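Local coordinates for sulfhydryl oxidase 1 (Homo sapiens, PDB 3LLK), which catalyses the oxidation of thiols to disulfides with the help of bound flavin-adenine dinucleotide, probably passing the electrons to molecular oxygen as sulfhydryl oxidases do, at residues F126-L129 and T130-A134; V49-L52 and A53-P57; A241-N244 and F245-H249; W191-S194 and S195-V199. All coordinates share one frame; numbering follows the deposited sequence.

How the interactions relate
A cofactor pocket built between helices illustrates how short helical turns divide the work of one fold. Along the chain the order is interaction 2 on helix 39-55, interaction 1 on helix 118-134, interaction 4 on helix 185-203 and interaction 3 on helix 239-249. Interaction 1 touches the other three, its centre about 10 Å from that of interaction 2, 11 Å from interaction 3 and 14 Å from interaction 4. Interactions 1 and 4 share the Erv1/Alr part of the chain and both touch the flavin-adenine dinucleotide; interaction 3 packs against both. Interaction 2, about 22 Å from interaction 4 between centres, lies in an earlier part and meets the Erv1/Alr part through its contact with interaction 1.

Interaction 1 (F126-L129 and T130-A134); sequences FHFL and TVQAA. With FAD (flavin-adenine dinucleotide), chain D.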
loop_
_atom_site.group_PDB
_atom_site.type_symbol
_atom_site.label_atom_id
_atom_site.label_comp_id
_atom_site.label_asym_id
_atom_site.label_seq_id
_atom_site.Cartn_x
_atom_site.Cartn_y
_atom_site.Cartn_z
ATOM N N PHE A 126 0.710 1.222 -0.637
ATOM C CA PHE A 126 1.841 1.568 0.232
ATOM C C PHE A 126 2.862 2.481 -0.466
ATOM O O PHE A 126 3.258 3.513 0.080
ATOM C CB PHE A 126 2.568 0.301 0.737
ATOM C CG PHE A 126 1.815 -0.482 1.798
ATOM C CD1 PHE A 126 0.700 0.052 2.445
ATOM C CD2 PHE A 126 2.237 -1.763 2.145
ATOM C CE1 PHE A 126 0.011 -0.690 3.425
ATOM C CE2 PHE A 126 1.560 -2.511 3.121
ATOM C CZ PHE A 126 0.446 -1.971 3.757
ATOM N N HIS A 127 3.311 2.081 -1.654
ATOM C CA HIS A 127 4.279 2.880 -2.405
ATOM C C HIS A 127 3.718 4.278 -2.656
ATOM O O HIS A 127 4.414 5.285 -2.507
ATOM C CB HIS A 127 4.605 2.224 -3.753
ATOM C CG HIS A 127 5.441 0.990 -3.641
ATOM N ND1 HIS A 127 6.731 1.010 -3.159
ATOM C CD2 HIS A 127 5.163 -0.307 -3.917
ATOM C CE1 HIS A 127 7.210 -0.220 -3.138
ATOM N NE2 HIS A 127 6.279 -1.037 -3.594
ATOM N N PHE A 128 2.448 4.336 -3.016
ATOM C CA PHE A 128 1.835 5.615 -3.306
ATOM C C PHE A 128 1.848 6.511 -2.081
ATOM O O PHE A 128 2.156 7.700 -2.190
ATOM C CB PHE A 128 0.415 5.425 -3.832
ATOM C CG PHE A 128 0.011 6.456 -4.844
ATOM C CD1 PHE A 128 -0.123 7.789 -4.478
ATOM C CD2 PHE A 128 -0.202 6.096 -6.172
ATOM C CE1 PHE A 128 -0.463 8.761 -5.419
ATOM C CE2 PHE A 128 -0.546 7.057 -7.126
ATOM C CZ PHE A 128 -0.675 8.394 -6.748
ATOM N N LEU A 129 1.544 5.940 -0.915
ATOM C CA LEU A 129 1.540 6.714 0.316
ATOM C C LEU A 129 2.933 7.279 0.597
ATOM O O LEU A 129 3.049 8.436 0.981
ATOM C CB LEU A 129 1.058 5.861 1.505
ATOM C CG LEU A 129 -0.419 5.435 1.442
ATOM C CD1 LEU A 129 -0.748 4.495 2.590
ATOM C CD2 LEU A 129 -1.307 6.676 1.497
ATOM N N THR A 130 3.984 6.483 0.401
ATOM C CA THR A 130 5.338 6.990 0.657
ATOM C C THR A 130 5.703 8.128 -0.286
ATOM O O THR A 130 6.327 9.118 0.129
ATOM C CB THR A 130 6.429 5.885 0.545
ATOM O OG1 THR A 130 6.428 5.310 -0.768
ATOM C CG2 THR A 130 6.192 4.808 1.578
ATOM N N VAL A 131 5.310 7.999 -1.550
ATOM C CA VAL A 131 5.615 9.031 -2.517
ATOM C C VAL A 131 4.840 10.309 -2.240
ATOM O O VAL A 131 5.398 11.398 -2.322
ATOM C CB VAL A 131 5.361 8.557 -3.961
ATOM C CG1 VAL A 131 5.521 9.733 -4.931
ATOM C CG2 VAL A 131 6.368 7.452 -4.315
ATOM N N GLN A 132 3.560 10.187 -1.915
ATOM C CA GLN A 132 2.759 11.361 -1.603
ATOM C C GLN A 132 3.425 12.132 -0.459
ATOM O O GLN A 132 3.482 13.360 -0.476
ATOM C CB GLN A 132 1.355 10.954 -1.167
ATOM C CG GLN A 132 0.462 10.432 -2.274
ATOM C CD GLN A 132 -0.207 11.549 -3.057
ATOM O OE1 GLN A 132 0.396 12.151 -3.938
ATOM N NE2 GLN A 132 -1.458 11.831 -2.728
ATOM N N ALA A 133 3.930 11.398 0.530
ATOM C CA ALA A 133 4.580 12.006 1.692
ATOM C C ALA A 133 5.909 12.664 1.351
ATOM O O ALA A 133 6.378 13.537 2.087
ATOM C CB ALA A 133 4.806 10.950 2.782
ATOM N N ALA A 134 6.515 12.234 0.248
ATOM C CA ALA A 134 7.801 12.767 -0.174
ATOM C C ALA A 134 7.648 13.964 -1.103
ATOM O O ALA A 134 8.606 14.695 -1.343
ATOM C CB ALA A 134 8.626 11.677 -0.851
HETATM P PA FAD D . 3.238 -7.219 -6.588
HETATM O O1A FAD D . 2.009 -7.315 -5.752
HETATM O O2A FAD D . 4.582 -7.640 -6.109
HETATM O O5B FAD D . 3.403 -5.767 -7.156
HETATM C C5B FAD D . 2.354 -4.809 -7.320
HETATM C C4B FAD D . 2.842 -4.003 -8.496
HETATM O O4B FAD D . 3.645 -2.941 -7.915
HETATM C C3B FAD D . 3.455 -4.514 -9.818
HETATM O O3B FAD D . 2.531 -4.992 -10.795
HETATM C C2B FAD D . 4.276 -3.359 -10.177
HETATM O O2B FAD D . 3.637 -2.384 -10.942
HETATM C C1B FAD D . 4.705 -2.714 -8.850
HETATM N N9A FAD D . 5.951 -3.082 -8.254
HETATM C C8A FAD D . 6.740 -4.261 -8.316
HETATM N N7A FAD D . 7.857 -4.239 -7.667
HETATM C C5A FAD D . 7.851 -2.958 -7.131
HETATM C C6A FAD D . 8.827 -2.305 -6.353
HETATM N N6A FAD D . 9.997 -2.863 -6.016
HETATM N N1A FAD D . 8.622 -1.002 -5.943
HETATM C C2A FAD D . 7.535 -0.269 -6.312
HETATM N N3A FAD D . 6.559 -0.911 -7.089
HETATM C C4A FAD D . 6.775 -2.273 -7.470
HETATM N N1 FAD D . 3.766 -13.436 -0.851
HETATM C C2 FAD D . 4.348 -14.667 -0.639
HETATM O O2 FAD D . 3.948 -15.603 -1.350
HETATM N N3 FAD D . 5.318 -14.594 0.353
HETATM C C4 FAD D . 5.726 -13.464 1.104
HETATM O O4 FAD D . 6.608 -13.587 2.017
HETATM C C4X FAD D . 5.079 -12.280 0.816
HETATM N N5 FAD D . 5.340 -11.102 1.589
HETATM C C5X FAD D . 4.634 -9.880 1.432
HETATM C C6 FAD D . 4.905 -8.832 2.333
HETATM C C7 FAD D . 4.211 -7.602 2.154
HETATM C C7M FAD D . 4.555 -6.512 3.170
HETATM C C8 FAD D . 3.270 -7.425 1.096
HETATM C C8M FAD D . 2.466 -6.197 0.719
HETATM C C9 FAD D . 3.004 -8.498 0.246
HETATM C C9A FAD D . 3.605 -9.778 0.369
HETATM N N10 FAD D . 3.496 -11.039 -0.412
HETATM C C10 FAD D . 4.069 -12.265 -0.196
HETATM C "C1'" FAD D . 2.767 -10.932 -1.636
HETATM C "C2'" FAD D . 3.510 -10.572 -2.886
HETATM O "O2'" FAD D . 4.537 -9.589 -2.604
HETATM C "C3'" FAD D . 2.724 -10.070 -4.058
HETATM O "O3'" FAD D . 1.926 -8.959 -3.667
HETATM C "C4'" FAD D . 1.906 -11.036 -4.899
HETATM O "O4'" FAD D . 2.634 -12.281 -5.112
HETATM C "C5'" FAD D . 1.330 -10.545 -6.157
HETATM O "O5'" FAD D . 2.427 -10.244 -7.024
HETATM P P FAD D . 2.337 -9.372 -8.305
HETATM O O1P FAD D . 3.219 -10.071 -9.240
HETATM O O2P FAD D . 0.942 -9.169 -8.777
HETATM O O3P FAD D . 2.946 -7.915 -7.993
HETATM O O HOH W 1 8.195 3.470 -2.300
#
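On helix 118-134, which carries one wall of the flavin-adenine dinucleotide pocket, the carbonyl oxygen of His127 takes two bonds from the next turn. The main-chain N of Val131 donates to His127 O at 3.0 Å, nearly in line with the C=O bond, while Thr130 OG1 approaches the same oxygen more from the side at 2.7 Å, with a C=O...donor angle of 121°. With chi1 at 60°, the Thr130 hydroxyl sits between its own N and carbonyl carbon, folded back over the preceding turn. A water donates to Thr130 OG1 and lies in the plane of the His127 ring, 3.0 Å from His127 ND1.

This imidazole belongs to the adenine site of an Erv-type sulfhydryl oxidase: C2A of the cofactor stands over the centre of one ring face, 3.1 Å from His127 NE2. That nitrogen is hydrogen-bonded to His196 of helix 185-203, which would hold the ring against turning. Were the imidazole cut back to an alanine, the adenine would probably lose its cover around C2A and His196 ND1 its mate.

One turn along, Gln132 CG meets the edge of the Phe128 ring in its plane, 3.5 Å from Phe128 CD1. The Gln132 amide is turned 74° from that ring, and its NE2 bonds Tyr55 O at the end of helix 39-55.

Interaction 2 (V49-L52 and A53-P57); sequences VAVL and AKYFP
The last turn of helix 39-55 keeps its i to i+4 ladder to the end: Tyr55 N donates to Val51 O at 2.7 Å and Phe56 N to Leu52 O at 2.9 Å, although Phe56 is the first residue to leave helical backbone angles. Phe56 N meets its carbonyl more obliquely, with a C=O...donor angle of 134°. Over the same turn, Val51 CG1 rests 4.1 Å from Tyr55 CD2, the two side chains slanting across each other. Lys54 CG stands over the centre of one face of the Tyr55 ring. With its CG anti to N (chi1 -176°), Phe56 swings its ring outward, yet Leu52 CD2 stays within 4.4 Å of Phe56 CD2. Pro57 CD covers a Phe56 face toward the rim. Tyr55 OH is hydrogen-bonded to Gln136. Around this helix end, Leu52 and Phe56 pack on Leu23 of helix 16-30, Phe56 also reaches Leu66 of helix 60-75, and Tyr55 leans on Leu129 of helix 118-134.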
loop_
_atom_site.group_PDB
_atom_site.type_symbol
_atom_site.label_atom_id
_atom_site.label_comp_id
_atom_site.label_asym_id
_atom_site.label_seq_id
_atom_site.Cartn_x
_atom_site.Cartn_y
_atom_site.Cartn_z
ATOM N N VAL A 49 -5.198 5.057 9.222
ATOM C CA VAL A 49 -6.331 5.810 8.690
ATOM C C VAL A 49 -5.961 7.292 8.634
ATOM O O VAL A 49 -6.355 7.989 7.704
ATOM C CB VAL A 49 -7.616 5.609 9.545
ATOM C CG1 VAL A 49 -8.698 6.569 9.114
ATOM C CG2 VAL A 49 -8.121 4.186 9.381
ATOM N N ALA A 50 -5.202 7.764 9.627
ATOM C CA ALA A 50 -4.760 9.155 9.647
ATOM C C ALA A 50 -3.898 9.378 8.408
ATOM O O ALA A 50 -4.008 10.407 7.741
ATOM C CB ALA A 50 -3.944 9.450 10.912
ATOM N N VAL A 51 -3.040 8.407 8.104
ATOM C CA VAL A 51 -2.171 8.492 6.928
ATOM C C VAL A 51 -3.004 8.505 5.640
ATOM O O VAL A 51 -2.738 9.292 4.728
ATOM C CB VAL A 51 -1.155 7.321 6.899
ATOM C CG1 VAL A 51 -0.475 7.235 5.546
ATOM C CG2 VAL A 51 -0.100 7.530 7.983
ATOM N N LEU A 52 -4.024 7.651 5.570
ATOM C CA LEU A 52 -4.875 7.617 4.384
ATOM C C LEU A 52 -5.613 8.942 4.194
ATOM O O LEU A 52 -5.626 9.515 3.100
ATOM C CB LEU A 52 -5.897 6.481 4.490
ATOM C CG LEU A 52 -5.299 5.072 4.522
ATOM C CD1 LEU A 52 -6.408 4.067 4.818
ATOM C CD2 LEU A 52 -4.617 4.764 3.183
ATOM N N ALA A 53 -6.227 9.429 5.266
ATOM C CA ALA A 53 -6.978 10.680 5.196
ATOM C C ALA A 53 -6.122 11.812 4.633
ATOM O O ALA A 53 -6.618 12.682 3.918
ATOM C CB ALA A 53 -7.500 11.058 6.579
ATOM N N LYS A 54 -4.832 11.790 4.938
ATOM C CA LYS A 54 -3.946 12.847 4.465
ATOM C C LYS A 54 -3.230 12.589 3.141
ATOM O O LYS A 54 -3.090 13.502 2.330
ATOM C CB LYS A 54 -2.894 13.160 5.530
ATOM C CG LYS A 54 -1.938 14.271 5.131
ATOM C CD LYS A 54 -1.004 14.624 6.266
ATOM C CE LYS A 54 -0.168 15.842 5.911
ATOM N NZ LYS A 54 0.711 16.243 7.042
ATOM N N TYR A 55 -2.790 11.355 2.915
ATOM C CA TYR A 55 -2.028 11.046 1.707
ATOM C C TYR A 55 -2.675 10.230 0.583
ATOM O O TYR A 55 -2.137 10.188 -0.520
ATOM C CB TYR A 55 -0.709 10.386 2.111
ATOM C CG TYR A 55 0.177 11.296 2.939
ATOM C CD1 TYR A 55 0.636 12.514 2.422
ATOM C CD2 TYR A 55 0.554 10.945 4.236
ATOM C CE1 TYR A 55 1.448 13.358 3.178
ATOM C CE2 TYR A 55 1.362 11.777 5.000
ATOM C CZ TYR A 55 1.809 12.984 4.465
ATOM O OH TYR A 55 2.625 13.798 5.214
ATOM N N PHE A 56 -3.799 9.566 0.843
ATOM C CA PHE A 56 -4.428 8.801 -0.224
ATOM C C PHE A 56 -4.849 9.785 -1.314
ATOM O O PHE A 56 -5.477 10.801 -1.024
ATOM C CB PHE A 56 -5.647 8.036 0.289
ATOM C CG PHE A 56 -6.278 7.157 -0.753
ATOM C CD1 PHE A 56 -7.320 7.632 -1.548
ATOM C CD2 PHE A 56 -5.821 5.856 -0.953
ATOM C CE1 PHE A 56 -7.904 6.821 -2.534
ATOM C CE2 PHE A 56 -6.395 5.024 -1.939
ATOM C CZ PHE A 56 -7.438 5.509 -2.728
ATOM N N PRO A 57 -4.508 9.493 -2.586
ATOM C CA PRO A 57 -4.849 10.365 -3.725
ATOM C C PRO A 57 -6.302 10.193 -4.174
ATOM O O PRO A 57 -6.569 9.921 -5.339
ATOM C CB PRO A 57 -3.866 9.908 -4.797
ATOM C CG PRO A 57 -3.836 8.411 -4.571
ATOM C CD PRO A 57 -3.782 8.288 -3.041
#

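Interaction 3 (A241-N244 and F245-H249); sequences ATLN and FLKAH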
loop_
_atom_site.group_PDB
_atom_site.type_symbol
_atom_site.label_atom_id
_atom_site.label_comp_id
_atom_site.label_asym_id
_atom_site.label_seq_id
_atom_site.Cartn_x
_atom_site.Cartn_y
_atom_site.Cartn_z
ATOM N N ALA A 241 17.950 8.438 -10.411
ATOM C CA ALA A 241 17.006 8.260 -11.507
ATOM C C ALA A 241 15.792 7.464 -11.015
ATOM O O ALA A 241 14.653 7.793 -11.337
ATOM C CB ALA A 241 17.686 7.527 -12.679
ATOM N N THR A 242 16.059 6.419 -10.238
ATOM C CA THR A 242 15.015 5.554 -9.687
ATOM C C THR A 242 14.059 6.367 -8.804
ATOM O O THR A 242 12.839 6.230 -8.903
ATOM C CB THR A 242 15.652 4.396 -8.874
ATOM O OG1 THR A 242 16.457 3.594 -9.751
ATOM C CG2 THR A 242 14.571 3.503 -8.229
ATOM N N LEU A 243 14.608 7.228 -7.953
ATOM C CA LEU A 243 13.766 8.055 -7.088
ATOM C C LEU A 243 12.822 8.916 -7.927
ATOM O O LEU A 243 11.631 9.015 -7.628
ATOM C CB LEU A 243 14.628 8.954 -6.185
ATOM C CG LEU A 243 13.851 9.868 -5.224
ATOM C CD1 LEU A 243 12.994 9.012 -4.271
ATOM C CD2 LEU A 243 14.833 10.741 -4.443
ATOM N N ASN A 244 13.353 9.533 -8.981
ATOM C CA ASN A 244 12.545 10.373 -9.854
ATOM C C ASN A 244 11.475 9.545 -10.548
ATOM O O ASN A 244 10.321 9.959 -10.639
ATOM C CB ASN A 244 13.414 11.065 -10.908
ATOM C CG ASN A 244 14.318 12.130 -10.314
ATOM O OD1 ASN A 244 13.876 12.968 -9.528
ATOM N ND2 ASN A 244 15.591 12.106 -10.693
ATOM N N PHE A 245 11.845 8.371 -11.048
ATOM C CA PHE A 245 10.849 7.542 -11.709
ATOM C C PHE A 245 9.741 7.206 -10.713
ATOM O O PHE A 245 8.560 7.275 -11.041
ATOM C CB PHE A 245 11.456 6.239 -12.240
ATOM C CG PHE A 245 10.422 5.242 -12.694
ATOM C CD1 PHE A 245 9.770 5.398 -13.912
ATOM C CD2 PHE A 245 10.057 4.178 -11.869
ATOM C CE1 PHE A 245 8.762 4.510 -14.307
ATOM C CE2 PHE A 245 9.059 3.292 -12.248
ATOM C CZ PHE A 245 8.406 3.457 -13.474
ATOM N N LEU A 246 10.122 6.850 -9.493
ATOM C CA LEU A 246 9.122 6.502 -8.482
ATOM C C LEU A 246 8.154 7.673 -8.239
ATOM O O LEU A 246 6.933 7.493 -8.202
ATOM C CB LEU A 246 9.821 6.075 -7.184
ATOM C CG LEU A 246 10.598 4.749 -7.238
ATOM C CD1 LEU A 246 11.492 4.636 -6.024
ATOM C CD2 LEU A 246 9.633 3.559 -7.291
ATOM N N LYS A 247 8.698 8.879 -8.102
ATOM C CA LYS A 247 7.868 10.061 -7.873
ATOM C C LYS A 247 6.930 10.315 -9.052
ATOM O O LYS A 247 5.807 10.788 -8.872
ATOM C CB LYS A 247 8.747 11.284 -7.615
ATOM C CG LYS A 247 9.454 11.263 -6.257
ATOM C CD LYS A 247 10.413 12.454 -6.113
ATOM C CE LYS A 247 11.167 12.450 -4.790
ATOM N NZ LYS A 247 10.390 13.091 -3.695
ATOM N N ALA A 248 7.386 9.987 -10.256
ATOM C CA ALA A 248 6.572 10.161 -11.453
ATOM C C ALA A 248 5.523 9.057 -11.573
ATOM O O ALA A 248 4.367 9.319 -11.898
ATOM C CB ALA A 248 7.464 10.156 -12.698
ATOM N N HIS A 249 5.934 7.819 -11.310
ATOM C CA HIS A 249 5.040 6.670 -11.426
ATOM C C HIS A 249 3.892 6.689 -10.414
ATOM O O HIS A 249 2.716 6.541 -10.777
ATOM C CB HIS A 249 5.846 5.375 -11.279
ATOM C CG HIS A 249 5.034 4.140 -11.493
ATOM N ND1 HIS A 249 4.772 3.627 -12.745
ATOM C CD2 HIS A 249 4.380 3.340 -10.616
ATOM C CE1 HIS A 249 3.993 2.567 -12.631
ATOM N NE2 HIS A 249 3.740 2.371 -11.350
#
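Leu243 extends its CG opposite the main-chain N (chi1 -180°), and Lys247 CG stands beside its own N (chi1 -71°) with a straight chain as far as CE; together these bring Lys247 CE against the leucine, 3.7 Å from Leu243 CG. The aliphatic stem of the lysine crosses the branched end of Leu243, and a bend at the last torsion (chi4 -85°) turns NZ to Asn186 of helix 185-203. Lys247 CG also passes 3.4 Å from Leu243 O, which takes the Lys247 N-H in the regular helical bond.

Helix 239-249 packs its inner side on helix 185-203, close to the flavin-adenine dinucleotide. There Thr242 and Leu246 run side by side in the same direction, with Thr242 CG2 4.0 Å from Leu246 CD1, and both side chains rest on Trp193. Leu246 CG lies 3.2 Å from Thr242 O, close against the carbonyl that accepts the Leu246 N-H at 2.8 Å. The Thr242 hydroxyl is turned back to Asp238 O, so its methyl is the branch that meets the leucine. On another side of the helix, His249 CB sits over one face of the Phe245 ring, offset toward the rim, and both aromatic rings meet Trp218.

Interaction 4 (W191-S194 and S195-V199); sequences WLWS and SHNRV. With FAD (flavin-adenine dinucleotide), chain D.
Two donors of one residue grip the carbonyl oxygen of Trp191: Ser195 N and Ser195 OG each lie 2.9 Å from Trp191 O, and they arrive from opposite faces of its carbonyl plane. The hydroxyl also stands over the Trp191 ring, 3.2 Å from Trp191 CZ2, and Ser195 CB makes a CH-pi contact with the six-membered ring, 4.0 Å from its centroid.

One turn away the helix meets the cofactor. Trp193 O receives N6A of the adenine at 2.9 Å as well as Asn197 N, while Trp193 CD1 faces adenine N1A with its edge. The His196 CG lies anti to its main-chain N (chi1 -172°), which lays the imidazole over the adenine, 3.1 Å from His196 ND1 to C5A of the cofactor. From there His196 NE2 donates to phosphate oxygen O2A at 2.8 Å, a fairly straight bond of 162°. A leucine in its place would probably leave that phosphate oxygen without this donor and His127 without its hydrogen-bonding mate.

Helix 185-203 thus lies among its neighbours: Ser195 touches Met174 of helix 165-179, Leu192 packs on Phe126 and Thr130 of helix 118-134, and helix 239-249 borders it as well.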
loop_
_atom_site.group_PDB
_atom_site.type_symbol
_atom_site.label_atom_id
_atom_site.label_comp_id
_atom_site.label_asym_id
_atom_site.label_seq_id
_atom_site.Cartn_x
_atom_site.Cartn_y
_atom_site.Cartn_z
ATOM N N TRP A 191 13.361 2.899 0.519
ATOM C CA TRP A 191 13.399 1.746 1.410
ATOM C C TRP A 191 12.311 0.742 1.046
ATOM O O TRP A 191 12.553 -0.467 1.009
ATOM C CB TRP A 191 13.203 2.154 2.875
ATOM C CG TRP A 191 13.345 0.968 3.793
ATOM C CD1 TRP A 191 14.505 0.493 4.338
ATOM C CD2 TRP A 191 12.320 0.033 4.164
ATOM N NE1 TRP A 191 14.272 -0.678 5.014
ATOM C CE2 TRP A 191 12.940 -0.986 4.926
ATOM C CE3 TRP A 191 10.942 -0.045 3.923
ATOM C CZ2 TRP A 191 12.231 -2.069 5.450
ATOM C CZ3 TRP A 191 10.231 -1.127 4.446
ATOM C CH2 TRP A 191 10.883 -2.124 5.202
ATOM N N LEU A 192 11.105 1.244 0.807
ATOM C CA LEU A 192 9.980 0.369 0.471
ATOM C C LEU A 192 10.204 -0.255 -0.899
ATOM O O LEU A 192 9.900 -1.427 -1.122
ATOM C CB LEU A 192 8.670 1.159 0.463
ATOM C CG LEU A 192 7.387 0.317 0.415
ATOM C CD1 LEU A 192 7.335 -0.622 1.602
ATOM C CD2 LEU A 192 6.174 1.243 0.403
ATOM N N TRP A 193 10.736 0.547 -1.813
ATOM C CA TRP A 193 11.015 0.098 -3.166
ATOM C C TRP A 193 11.994 -1.068 -3.180
ATOM O O TRP A 193 11.716 -2.119 -3.770
ATOM C CB TRP A 193 11.583 1.258 -3.984
ATOM C CG TRP A 193 12.367 0.837 -5.193
ATOM C CD1 TRP A 193 11.872 0.333 -6.362
ATOM C CD2 TRP A 193 13.792 0.878 -5.343
ATOM N NE1 TRP A 193 12.901 0.061 -7.232
ATOM C CE2 TRP A 193 14.090 0.384 -6.633
ATOM C CE3 TRP A 193 14.844 1.282 -4.512
ATOM C CZ2 TRP A 193 15.405 0.281 -7.116
ATOM C CZ3 TRP A 193 16.155 1.181 -4.991
ATOM C CH2 TRP A 193 16.420 0.682 -6.282
ATOM N N SER A 194 13.144 -0.888 -2.534
ATOM C CA SER A 194 14.147 -1.945 -2.511
ATOM C C SER A 194 13.684 -3.134 -1.683
ATOM O O SER A 194 14.012 -4.272 -2.004
ATOM C CB SER A 194 15.494 -1.416 -1.992
ATOM O OG SER A 194 15.408 -1.000 -0.650
ATOM N N SER A 195 12.925 -2.882 -0.622
ATOM C CA SER A 195 12.426 -3.980 0.198
ATOM C C SER A 195 11.456 -4.821 -0.638
ATOM O O SER A 195 11.419 -6.045 -0.532
ATOM C CB SER A 195 11.719 -3.451 1.452
ATOM O OG SER A 195 12.648 -2.957 2.415
ATOM N N HIS A 196 10.677 -4.157 -1.485
ATOM C CA HIS A 196 9.734 -4.862 -2.339
ATOM C C HIS A 196 10.524 -5.722 -3.340
ATOM O O HIS A 196 10.143 -6.858 -3.640
ATOM C CB HIS A 196 8.831 -3.846 -3.052
ATOM C CG HIS A 196 7.693 -4.460 -3.809
ATOM N ND1 HIS A 196 6.663 -3.709 -4.334
ATOM C CD2 HIS A 196 7.426 -5.747 -4.142
ATOM C CE1 HIS A 196 5.810 -4.505 -4.956
ATOM N NE2 HIS A 196 6.250 -5.746 -4.856
ATOM N N ASN A 197 11.641 -5.200 -3.843
ATOM C CA ASN A 197 12.429 -5.985 -4.784
ATOM C C ASN A 197 13.072 -7.199 -4.123
ATOM O O ASN A 197 13.256 -8.238 -4.758
ATOM C CB ASN A 197 13.477 -5.113 -5.489
ATOM C CG ASN A 197 12.936 -4.491 -6.782
ATOM O OD1 ASN A 197 12.080 -5.075 -7.444
ATOM N ND2 ASN A 197 13.448 -3.321 -7.150
ATOM N N ARG A 198 13.392 -7.094 -2.839
ATOM C CA ARG A 198 13.987 -8.225 -2.136
ATOM C C ARG A 198 12.936 -9.344 -2.042
ATOM O O ARG A 198 13.265 -10.533 -2.063
ATOM C CB ARG A 198 14.445 -7.796 -0.749
ATOM C CG ARG A 198 15.542 -6.732 -0.771
ATOM C CD ARG A 198 16.041 -6.457 0.639
ATOM N NE ARG A 198 16.681 -7.640 1.194
ATOM C CZ ARG A 198 16.613 -8.002 2.470
ATOM N NH1 ARG A 198 15.923 -7.268 3.331
ATOM N NH2 ARG A 198 17.244 -9.092 2.884
ATOM N N VAL A 199 11.669 -8.948 -1.942
ATOM C CA VAL A 199 10.566 -9.902 -1.884
ATOM C C VAL A 199 10.382 -10.483 -3.281
ATOM O O VAL A 199 10.152 -11.687 -3.444
ATOM C CB VAL A 199 9.239 -9.218 -1.431
ATOM C CG1 VAL A 199 8.055 -10.170 -1.614
ATOM C CG2 VAL A 199 9.348 -8.815 0.036
HETATM P PA FAD D . 3.238 -7.219 -6.588
HETATM O O1A FAD D . 2.009 -7.315 -5.752
HETATM O O2A FAD D . 4.582 -7.640 -6.109
HETATM O O5B FAD D . 3.403 -5.767 -7.156
HETATM C C5B FAD D . 2.354 -4.809 -7.320
HETATM C C4B FAD D . 2.842 -4.003 -8.496
HETATM O O4B FAD D . 3.645 -2.941 -7.915
HETATM C C3B FAD D . 3.455 -4.514 -9.818
HETATM O O3B FAD D . 2.531 -4.992 -10.795
HETATM C C2B FAD D . 4.276 -3.359 -10.177
HETATM O O2B FAD D . 3.637 -2.384 -10.942
HETATM C C1B FAD D . 4.705 -2.714 -8.850
HETATM N N9A FAD D . 5.951 -3.082 -8.254
HETATM C C8A FAD D . 6.740 -4.261 -8.316
HETATM N N7A FAD D . 7.857 -4.239 -7.667
HETATM C C5A FAD D . 7.851 -2.958 -7.131
HETATM C C6A FAD D . 8.827 -2.305 -6.353
HETATM N N6A FAD D . 9.997 -2.863 -6.016
HETATM N N1A FAD D . 8.622 -1.002 -5.943
HETATM C C2A FAD D . 7.535 -0.269 -6.312
HETATM N N3A FAD D . 6.559 -0.911 -7.089
HETATM C C4A FAD D . 6.775 -2.273 -7.470
HETATM N N1 FAD D . 3.766 -13.436 -0.851
HETATM C C2 FAD D . 4.348 -14.667 -0.639
HETATM O O2 FAD D . 3.948 -15.603 -1.350
HETATM N N3 FAD D . 5.318 -14.594 0.353
HETATM C C4 FAD D . 5.726 -13.464 1.104
HETATM O O4 FAD D . 6.608 -13.587 2.017
HETATM C C4X FAD D . 5.079 -12.280 0.816
HETATM N N5 FAD D . 5.340 -11.102 1.589
HETATM C C5X FAD D . 4.634 -9.880 1.432
HETATM C C6 FAD D . 4.905 -8.832 2.333
HETATM C C7 FAD D . 4.211 -7.602 2.154
HETATM C C7M FAD D . 4.555 -6.512 3.170
HETATM C C8 FAD D . 3.270 -7.425 1.096
HETATM C C8M FAD D . 2.466 -6.197 0.719
HETATM C C9 FAD D . 3.004 -8.498 0.246
HETATM C C9A FAD D . 3.605 -9.778 0.369
HETATM N N10 FAD D . 3.496 -11.039 -0.412
HETATM C C10 FAD D . 4.069 -12.265 -0.196
HETATM C "C1'" FAD D . 2.767 -10.932 -1.636
HETATM C "C2'" FAD D . 3.510 -10.572 -2.886
HETATM O "O2'" FAD D . 4.537 -9.589 -2.604
HETATM C "C3'" FAD D . 2.724 -10.070 -4.058
HETATM O "O3'" FAD D . 1.926 -8.959 -3.667
HETATM C "C4'" FAD D . 1.906 -11.036 -4.899
HETATM O "O4'" FAD D . 2.634 -12.281 -5.112
HETATM C "C5'" FAD D . 1.330 -10.545 -6.157
HETATM O "O5'" FAD D . 2.427 -10.244 -7.024
HETATM P P FAD D . 2.337 -9.372 -8.305
HETATM O O1P FAD D . 3.219 -10.071 -9.240
HETATM O O2P FAD D . 0.942 -9.169 -8.777
HETATM O O3P FAD D . 2.946 -7.915 -7.993
#